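Local coordinates for glycosyl hydrolase family 2, TIM barrel domain protein (Faecalibacterium prausnitzii A2-165, PDB 6ED2) that probably hydrolyses beta-glucuronides as a gut bacterial beta-glucuronidase of glycosyl hydrolase family 2, at residues A[508-520]-A[560-574]. Numbering follows the deposited sequence.
Sequences LADAEAAFHHEMD and YLEMTHAVFDHYDFV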
ATOM      1  N   LEU A 508       5.011 -24.743  -9.771  1.00 43.01           N
ATOM      2  CA  LEU A 508       6.408 -24.306  -9.832  1.00 45.88           C
ATOM      3  C   LEU A 508       7.363 -25.459 -10.134  1.00 45.45           C
ATOM      4  O   LEU A 508       8.440 -25.238 -10.700  1.00 43.72           O
ATOM      5  CB  LEU A 508       6.821 -23.610  -8.532  1.00 47.62           C
ATOM      6  CG  LEU A 508       7.975 -22.613  -8.688  1.00 40.21           C
ATOM      7  CD1 LEU A 508       7.656 -21.609  -9.771  1.00 44.59           C
ATOM      8  CD2 LEU A 508       8.278 -21.878  -7.399  1.00 35.49           C
ATOM      9  N   ALA A 509       7.003 -26.692  -9.776  1.00 43.00           N
ATOM     10  CA  ALA A 509       7.917 -27.797 -10.040  1.00 41.86           C
ATOM     11  C   ALA A 509       7.892 -28.224 -11.506  1.00 39.71           C
ATOM     12  O   ALA A 509       8.888 -28.741 -12.015  1.00 35.24           O
ATOM     13  CB  ALA A 509       7.587 -28.980  -9.132  1.00 42.59           C
ATOM     14  N   ASP A 510       6.771 -28.032 -12.196  1.00 37.67           N
ATOM     15  CA  ASP A 510       6.768 -28.234 -13.635  1.00 38.44           C
ATOM     16  C   ASP A 510       7.683 -27.226 -14.324  1.00 42.50           C
ATOM     17  O   ASP A 510       8.427 -27.577 -15.249  1.00 39.65           O
ATOM     18  CB  ASP A 510       5.339 -28.138 -14.174  1.00 46.96           C
ATOM     19  CG  ASP A 510       4.505 -29.375 -13.845  1.00 57.70           C
ATOM     20  OD1 ASP A 510       4.150 -30.124 -14.783  1.00 59.90           O
ATOM     21  OD2 ASP A 510       4.223 -29.602 -12.646  1.00 58.39           O
ATOM     22  N   ALA A 511       7.653 -25.967 -13.875  1.00 39.45           N
ATOM     23  CA  ALA A 511       8.556 -24.968 -14.427  1.00 39.02           C
ATOM     24  C   ALA A 511      10.014 -25.381 -14.229  1.00 36.34           C
ATOM     25  O   ALA A 511      10.820 -25.301 -15.166  1.00 31.15           O
ATOM     26  CB  ALA A 511       8.278 -23.599 -13.798  1.00 33.51           C
ATOM     27  N   GLU A 512      10.357 -25.872 -13.033  1.00 28.22           N
ATOM     28  CA  GLU A 512      11.736 -26.272 -12.774  1.00 33.92           C
ATOM     29  C   GLU A 512      12.200 -27.368 -13.730  1.00 37.18           C
ATOM     30  O   GLU A 512      13.334 -27.320 -14.227  1.00 31.94           O
ATOM     31  CB  GLU A 512      11.889 -26.735 -11.328  1.00 37.55           C
ATOM     32  CG  GLU A 512      13.300 -27.086 -10.951  1.00 39.16           C
ATOM     33  CD  GLU A 512      13.380 -27.809  -9.611  1.00 51.13           C
ATOM     34  OE1 GLU A 512      12.478 -27.612  -8.775  1.00 53.60           O
ATOM     35  OE2 GLU A 512      14.347 -28.579  -9.399  1.00 61.21           O
ATOM     36  N   ALA A 513      11.345 -28.367 -13.998  1.00 32.20           N
ATOM     37  CA  ALA A 513      11.751 -29.464 -14.881  1.00 36.16           C
ATOM     38  C   ALA A 513      11.847 -29.004 -16.335  1.00 34.80           C
ATOM     39  O   ALA A 513      12.747 -29.430 -17.066  1.00 35.85           O
ATOM     40  CB  ALA A 513      10.782 -30.649 -14.758  1.00 30.09           C
ATOM     41  N   ALA A 514      10.926 -28.146 -16.778  1.00 31.97           N
ATOM     42  CA  ALA A 514      11.049 -27.598 -18.123  1.00 32.76           C
ATOM     43  C   ALA A 514      12.329 -26.786 -18.252  1.00 33.02           C
ATOM     44  O   ALA A 514      12.973 -26.780 -19.304  1.00 36.31           O
ATOM     45  CB  ALA A 514       9.828 -26.735 -18.465  1.00 25.40           C
ATOM     46  N   PHE A 515      12.703 -26.087 -17.185  1.00 32.39           N
ATOM     47  CA  PHE A 515      13.900 -25.260 -17.207  1.00 30.59           C
ATOM     48  C   PHE A 515      15.147 -26.136 -17.322  1.00 32.93           C
ATOM     49  O   PHE A 515      15.991 -25.914 -18.195  1.00 32.89           O
ATOM     50  CB  PHE A 515      13.898 -24.395 -15.944  1.00 29.41           C
ATOM     51  CG  PHE A 515      14.851 -23.227 -15.955  1.00 34.01           C
ATOM     52  CD1 PHE A 515      15.712 -22.986 -17.009  1.00 31.54           C
ATOM     53  CD2 PHE A 515      14.882 -22.359 -14.859  1.00 33.84           C
ATOM     54  CE1 PHE A 515      16.604 -21.904 -16.972  1.00 33.78           C
ATOM     55  CE2 PHE A 515      15.757 -21.280 -14.820  1.00 31.96           C
ATOM     56  CZ  PHE A 515      16.631 -21.059 -15.876  1.00 32.07           C
ATOM     57  N   HIS A 516      15.253 -27.161 -16.467  1.00 29.82           N
ATOM     58  CA  HIS A 516      16.337 -28.135 -16.576  1.00 33.99           C
ATOM     59  C   HIS A 516      16.378 -28.773 -17.955  1.00 35.00           C
ATOM     60  O   HIS A 516      17.459 -29.027 -18.497  1.00 33.70           O
ATOM     61  CB  HIS A 516      16.175 -29.219 -15.523  1.00 30.57           C
ATOM     62  CG  HIS A 516      16.777 -28.868 -14.207  1.00 36.03           C
ATOM     63  ND1 HIS A 516      18.131 -28.667 -14.039  1.00 35.83           N
ATOM     64  CD2 HIS A 516      16.214 -28.688 -12.990  1.00 31.84           C
ATOM     65  CE1 HIS A 516      18.376 -28.383 -12.771  1.00 33.69           C
ATOM     66  NE2 HIS A 516      17.231 -28.393 -12.113  1.00 40.28           N
ATOM     67  N   HIS A 517      15.210 -29.045 -18.535  1.00 33.15           N
ATOM     68  CA  HIS A 517      15.173 -29.628 -19.869  1.00 35.83           C
ATOM     69  C   HIS A 517      15.870 -28.720 -20.878  1.00 36.26           C
ATOM     70  O   HIS A 517      16.742 -29.168 -21.626  1.00 38.61           O
ATOM     71  CB  HIS A 517      13.728 -29.908 -20.287  1.00 30.30           C
ATOM     72  CG  HIS A 517      13.606 -30.487 -21.663  1.00 47.49           C
ATOM     73  ND1 HIS A 517      13.907 -31.805 -21.950  1.00 46.66           N
ATOM     74  CD2 HIS A 517      13.254 -29.919 -22.841  1.00 46.41           C
ATOM     75  CE1 HIS A 517      13.718 -32.027 -23.238  1.00 45.80           C
ATOM     76  NE2 HIS A 517      13.323 -30.898 -23.801  1.00 44.78           N
ATOM     77  N   GLU A 518      15.524 -27.428 -20.894  1.00 34.08           N
ATOM     78  CA  GLU A 518      16.172 -26.521 -21.843  1.00 37.23           C
ATOM     79  C   GLU A 518      17.657 -26.356 -21.536  1.00 31.10           C
ATOM     80  O   GLU A 518      18.480 -26.284 -22.454  1.00 27.90           O
ATOM     81  CB  GLU A 518      15.485 -25.148 -21.865  1.00 34.93           C
ATOM     82  CG  GLU A 518      15.919 -24.300 -23.079  1.00 37.89           C
ATOM     83  CD  GLU A 518      15.471 -22.833 -23.033  1.00 36.46           C
ATOM     84  OE1 GLU A 518      14.461 -22.530 -22.363  1.00 34.12           O
ATOM     85  OE2 GLU A 518      16.126 -21.984 -23.694  1.00 32.76           O
ATOM     86  N   MET A 519      18.024 -26.289 -20.256  1.00 30.33           N
ATOM     87  CA  MET A 519      19.432 -26.121 -19.926  1.00 32.17           C
ATOM     88  C   MET A 519      20.263 -27.306 -20.407  1.00 35.11           C
ATOM     89  O   MET A 519      21.420 -27.124 -20.810  1.00 34.08           O
ATOM     90  CB  MET A 519      19.611 -25.920 -18.418  1.00 27.77           C
ATOM     91  CG  MET A 519      19.020 -24.609 -17.902  1.00 35.77           C
ATOM     92  SD  MET A 519      19.479 -23.188 -18.929  1.00 35.37           S
ATOM     93  CE  MET A 519      21.176 -22.991 -18.441  1.00 29.42           C
ATOM     94  N   ASP A 520      19.702 -28.523 -20.374  1.00 36.24           N
ATOM     95  CA  ASP A 520      20.423 -29.665 -20.934  1.00 37.08           C
ATOM     96  C   ASP A 520      20.698 -29.459 -22.418  1.00 32.69           C
ATOM     97  O   ASP A 520      21.750 -29.871 -22.909  1.00 36.40           O
ATOM     98  CB  ASP A 520      19.648 -30.969 -20.715  1.00 38.73           C
ATOM     99  CG  ASP A 520      19.457 -31.312 -19.227  1.00 52.43           C
ATOM    100  OD1 ASP A 520      20.295 -30.908 -18.377  1.00 52.53           O
ATOM    101  OD2 ASP A 520      18.455 -31.999 -18.906  1.00 54.48           O
ATOM    102  N   TYR A 560      10.247 -18.293  -6.322  1.00 27.07           N
ATOM    103  CA  TYR A 560      10.704 -18.374  -7.704  1.00 26.84           C
ATOM    104  C   TYR A 560      12.211 -18.183  -7.785  1.00 29.41           C
ATOM    105  O   TYR A 560      12.898 -18.915  -8.508  1.00 28.87           O
ATOM    106  CB  TYR A 560       9.961 -17.326  -8.535  1.00 23.96           C
ATOM    107  CG  TYR A 560      10.594 -16.980  -9.853  1.00 32.09           C
ATOM    108  CD1 TYR A 560      10.102 -17.531 -11.041  1.00 30.44           C
ATOM    109  CD2 TYR A 560      11.666 -16.084  -9.928  1.00 26.07           C
ATOM    110  CE1 TYR A 560      10.662 -17.212 -12.259  1.00 28.33           C
ATOM    111  CE2 TYR A 560      12.254 -15.771 -11.154  1.00 31.90           C
ATOM    112  CZ  TYR A 560      11.741 -16.340 -12.318  1.00 32.09           C
ATOM    113  OH  TYR A 560      12.288 -16.033 -13.544  1.00 28.72           O
ATOM    114  N   LEU A 561      12.745 -17.214  -7.031  1.00 27.18           N
ATOM    115  CA  LEU A 561      14.182 -16.956  -7.076  1.00 28.24           C
ATOM    116  C   LEU A 561      14.970 -18.145  -6.542  1.00 28.54           C
ATOM    117  O   LEU A 561      16.016 -18.499  -7.098  1.00 25.67           O
ATOM    118  CB  LEU A 561      14.526 -15.690  -6.287  1.00 24.89           C
ATOM    119  CG  LEU A 561      14.016 -14.373  -6.885  1.00 27.58           C
ATOM    120  CD1 LEU A 561      14.244 -13.160  -5.939  1.00 20.17           C
ATOM    121  CD2 LEU A 561      14.664 -14.130  -8.247  1.00 26.09           C
ATOM    122  N   GLU A 562      14.488 -18.766  -5.463  1.00 28.56           N
ATOM    123  CA  GLU A 562      15.200 -19.906  -4.902  1.00 30.43           C
ATOM    124  C   GLU A 562      15.203 -21.073  -5.876  1.00 30.32           C
ATOM    125  O   GLU A 562      16.224 -21.750  -6.042  1.00 29.36           O
ATOM    126  CB  GLU A 562      14.573 -20.316  -3.571  1.00 32.35           C
ATOM    127  CG  GLU A 562      14.764 -19.262  -2.473  1.00 47.12           C
ATOM    128  CD  GLU A 562      14.507 -19.790  -1.072  1.00 51.59           C
ATOM    129  OE1 GLU A 562      14.166 -20.989  -0.936  1.00 58.81           O
ATOM    130  OE2 GLU A 562      14.657 -19.001  -0.111  1.00 61.64           O
ATOM    131  N   MET A 563      14.065 -21.327  -6.526  1.00 26.67           N
ATOM    132  CA  MET A 563      14.036 -22.373  -7.542  1.00 34.32           C
ATOM    133  C   MET A 563      14.981 -22.030  -8.684  1.00 33.10           C
ATOM    134  O   MET A 563      15.819 -22.854  -9.084  1.00 29.35           O
ATOM    135  CB  MET A 563      12.614 -22.572  -8.057  1.00 26.11           C
ATOM    136  CG  MET A 563      12.515 -23.675  -9.109  1.00 36.03           C
ATOM    137  SD  MET A 563      12.873 -23.106 -10.797  1.00 34.32           S
ATOM    138  CE  MET A 563      11.438 -22.122 -11.165  1.00 30.98           C
ATOM    139  N   THR A 564      14.876 -20.795  -9.198  1.00 28.65           N
ATOM    140  CA  THR A 564      15.689 -20.364 -10.328  1.00 27.10           C
ATOM    141  C   THR A 564      17.176 -20.498 -10.022  1.00 30.15           C
ATOM    142  O   THR A 564      17.943 -21.025 -10.840  1.00 30.14           O
ATOM    143  CB  THR A 564      15.318 -18.922 -10.699  1.00 30.06           C
ATOM    144  OG1 THR A 564      13.915 -18.854 -10.986  1.00 27.18           O
ATOM    145  CG2 THR A 564      16.075 -18.445 -11.949  1.00 28.92           C
ATOM    146  N   HIS A 565      17.597 -20.085  -8.829  1.00 27.65           N
ATOM    147  CA  HIS A 565      19.020 -20.139  -8.510  1.00 28.46           C
ATOM    148  C   HIS A 565      19.499 -21.573  -8.339  1.00 31.55           C
ATOM    149  O   HIS A 565      20.659 -21.876  -8.636  1.00 27.83           O
ATOM    150  CB  HIS A 565      19.314 -19.318  -7.248  1.00 27.08           C
ATOM    151  CG  HIS A 565      19.128 -17.843  -7.439  1.00 30.36           C
ATOM    152  ND1 HIS A 565      18.716 -17.004  -6.429  1.00 30.73           N
ATOM    153  CD2 HIS A 565      19.287 -17.062  -8.535  1.00 29.45           C
ATOM    154  CE1 HIS A 565      18.637 -15.769  -6.891  1.00 30.33           C
ATOM    155  NE2 HIS A 565      18.976 -15.777  -8.168  1.00 30.06           N
ATOM    156  N   ALA A 566      18.625 -22.464  -7.862  1.00 30.44           N
ATOM    157  CA  ALA A 566      18.986 -23.873  -7.781  1.00 32.32           C
ATOM    158  C   ALA A 566      19.253 -24.444  -9.168  1.00 28.26           C
ATOM    159  O   ALA A 566      20.193 -25.222  -9.354  1.00 31.39           O
ATOM    160  CB  ALA A 566      17.894 -24.662  -7.061  1.00 30.27           C
ATOM    161  N   VAL A 567      18.455 -24.047 -10.161  1.00 30.73           N
ATOM    162  CA  VAL A 567      18.768 -24.409 -11.539  1.00 31.86           C
ATOM    163  C   VAL A 567      20.123 -23.837 -11.944  1.00 36.34           C
ATOM    164  O   VAL A 567      21.005 -24.580 -12.400  1.00 34.46           O
ATOM    165  CB  VAL A 567      17.650 -23.952 -12.489  1.00 31.10           C
ATOM    166  CG1 VAL A 567      18.022 -24.301 -13.914  1.00 32.59           C
ATOM    167  CG2 VAL A 567      16.319 -24.612 -12.094  1.00 29.16           C
ATOM    168  N   PHE A 568      20.318 -22.512 -11.766  1.00 31.84           N
ATOM    169  CA  PHE A 568      21.594 -21.878 -12.111  1.00 28.05           C
ATOM    170  C   PHE A 568      22.744 -22.667 -11.523  1.00 29.46           C
ATOM    171  O   PHE A 568      23.724 -22.988 -12.206  1.00 32.52           O
ATOM    172  CB  PHE A 568      21.703 -20.438 -11.566  1.00 31.98           C
ATOM    173  CG  PHE A 568      20.785 -19.416 -12.207  1.00 28.33           C
ATOM    174  CD1 PHE A 568      19.852 -19.762 -13.172  1.00 22.81           C
ATOM    175  CD2 PHE A 568      20.854 -18.088 -11.793  1.00 26.36           C
ATOM    176  CE1 PHE A 568      19.025 -18.810 -13.733  1.00 24.17           C
ATOM    177  CE2 PHE A 568      20.022 -17.122 -12.341  1.00 27.92           C
ATOM    178  CZ  PHE A 568      19.102 -17.477 -13.315  1.00 26.60           C
ATOM    179  N   ASP A 569      22.645 -22.959 -10.224  1.00 31.60           N
ATOM    180  CA  ASP A 569      23.762 -23.512  -9.477  1.00 31.09           C
ATOM    181  C   ASP A 569      24.069 -24.944  -9.892  1.00 30.46           C
ATOM    182  O   ASP A 569      25.165 -25.438  -9.614  1.00 28.56           O
ATOM    183  CB  ASP A 569      23.467 -23.421  -7.976  1.00 28.87           C
ATOM    184  CG  ASP A 569      23.480 -21.965  -7.464  1.00 36.82           C
ATOM    185  OD1 ASP A 569      23.984 -21.084  -8.206  1.00 31.68           O
ATOM    186  OD2 ASP A 569      23.005 -21.706  -6.322  1.00 30.10           O
ATOM    187  N   HIS A 570      23.135 -25.599 -10.573  1.00 31.73           N
ATOM    188  CA  HIS A 570      23.332 -26.970 -11.017  1.00 39.90           C
ATOM    189  C   HIS A 570      24.354 -27.100 -12.148  1.00 37.79           C
ATOM    190  O   HIS A 570      24.952 -28.167 -12.287  1.00 37.80           O
ATOM    191  CB  HIS A 570      21.992 -27.552 -11.467  1.00 34.50           C
ATOM    192  CG  HIS A 570      22.044 -29.013 -11.766  1.00 38.60           C
ATOM    193  ND1 HIS A 570      22.275 -29.963 -10.795  1.00 46.24           N
ATOM    194  CD2 HIS A 570      21.918 -29.690 -12.934  1.00 41.71           C
ATOM    195  CE1 HIS A 570      22.275 -31.163 -11.350  1.00 45.75           C
ATOM    196  NE2 HIS A 570      22.062 -31.025 -12.646  1.00 44.34           N
ATOM    197  N   TYR A 571      24.578 -26.054 -12.949  1.00 33.66           N
ATOM    198  CA  TYR A 571      25.323 -26.163 -14.206  1.00 31.54           C
ATOM    199  C   TYR A 571      26.633 -25.390 -14.122  1.00 30.27           C
ATOM    200  O   TYR A 571      26.627 -24.179 -13.879  1.00 35.15           O
ATOM    201  CB  TYR A 571      24.479 -25.652 -15.378  1.00 28.96           C
ATOM    202  CG  TYR A 571      23.232 -26.466 -15.616  1.00 32.30           C
ATOM    203  CD1 TYR A 571      23.259 -27.595 -16.439  1.00 32.80           C
ATOM    204  CD2 TYR A 571      22.024 -26.126 -15.004  1.00 33.00           C
ATOM    205  CE1 TYR A 571      22.118 -28.356 -16.651  1.00 32.14           C
ATOM    206  CE2 TYR A 571      20.871 -26.881 -15.213  1.00 30.98           C
ATOM    207  CZ  TYR A 571      20.927 -27.995 -16.038  1.00 39.60           C
ATOM    208  OH  TYR A 571      19.791 -28.746 -16.257  1.00 41.28           O
ATOM    209  N   ASP A 572      27.753 -26.079 -14.357  1.00 29.91           N
ATOM    210  CA  ASP A 572      29.067 -25.458 -14.221  1.00 31.29           C
ATOM    211  C   ASP A 572      29.285 -24.338 -15.235  1.00 31.27           C
ATOM    212  O   ASP A 572      30.126 -23.461 -15.008  1.00 30.24           O
ATOM    213  CB  ASP A 572      30.179 -26.523 -14.345  1.00 36.02           C
ATOM    214  CG  ASP A 572      30.519 -26.887 -15.823  1.00 44.79           C
ATOM    215  OD1 ASP A 572      29.603 -27.279 -16.602  1.00 42.08           O
ATOM    216  OD2 ASP A 572      31.715 -26.783 -16.211  1.00 49.26           O
ATOM    217  N   PHE A 573      28.544 -24.342 -16.340  1.00 28.74           N
ATOM    218  CA  PHE A 573      28.751 -23.331 -17.366  1.00 31.82           C
ATOM    219  C   PHE A 573      27.999 -22.031 -17.088  1.00 28.95           C
ATOM    220  O   PHE A 573      28.264 -21.033 -17.768  1.00 25.70           O
ATOM    221  CB  PHE A 573      28.364 -23.874 -18.747  1.00 24.02           C
ATOM    222  CG  PHE A 573      26.961 -24.443 -18.831  1.00 30.27           C
ATOM    223  CD1 PHE A 573      25.852 -23.611 -18.940  1.00 26.93           C
ATOM    224  CD2 PHE A 573      26.757 -25.819 -18.829  1.00 30.72           C
ATOM    225  CE1 PHE A 573      24.570 -24.125 -19.041  1.00 26.33           C
ATOM    226  CE2 PHE A 573      25.475 -26.345 -18.918  1.00 29.63           C
ATOM    227  CZ  PHE A 573      24.379 -25.499 -19.029  1.00 30.94           C
ATOM    228  N   VAL A 574      27.094 -22.004 -16.113  1.00 26.90           N
ATOM    229  CA  VAL A 574      26.403 -20.761 -15.767  1.00 30.53           C
ATOM    230  C   VAL A 574      27.377 -19.911 -14.968  1.00 27.18           C
ATOM    231  O   VAL A 574      27.764 -20.272 -13.853  1.00 24.33           O
ATOM    232  CB  VAL A 574      25.110 -21.010 -14.983  1.00 31.41           C
ATOM    233  CG1 VAL A 574      24.519 -19.674 -14.538  1.00 27.14           C
ATOM    234  CG2 VAL A 574      24.098 -21.773 -15.843  1.00 24.79           C
TER
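Val567 sits against segment 508-520 of helix 508-525 as a knob among Glu512, Phe515, His516 and Met519, a worked example of knobs-into-holes packing between neighbouring outer helices of a TIM barrel. The helix segments run nearly parallel, at 24°, with strand 531-535 following the first helix and strand 574-580 the second. The valine's two methyls divide the work. CG1, anti to the backbone N (chi1 178°), stands almost on the normal of the Phe515 ring, 3.7 Å from its centroid, whereas CG2 lies over a face of the His516 imidazole. The phenyl ring meets Phe568 rim to rim, Phe515 CZ to Phe568 CE1 at 3.9 Å, and Thr564 CG2 lies near its plane. With alanine at Phe515, Val567 CG1 would probably lose the ring face beneath it, and Phe568 CE1 its contact with CZ. Toward the N-terminal end, the bent Met563 chain lays SD against Glu512 CB and reaches Leu508 CD1 with CE. Beyond Val567, His516 forms an offset edge-to-face pair with His570, planes at 89°, while Met519 CB sits over one face of Tyr571, 3.4 Å from Tyr571 CZ. The phenol hydroxyl, with Asp520 OD1 3.1 Å from Tyr571 OH, is held by a nearly straight hydrogen bond, His516 ND1 to Tyr571 OH, 2.8 Å.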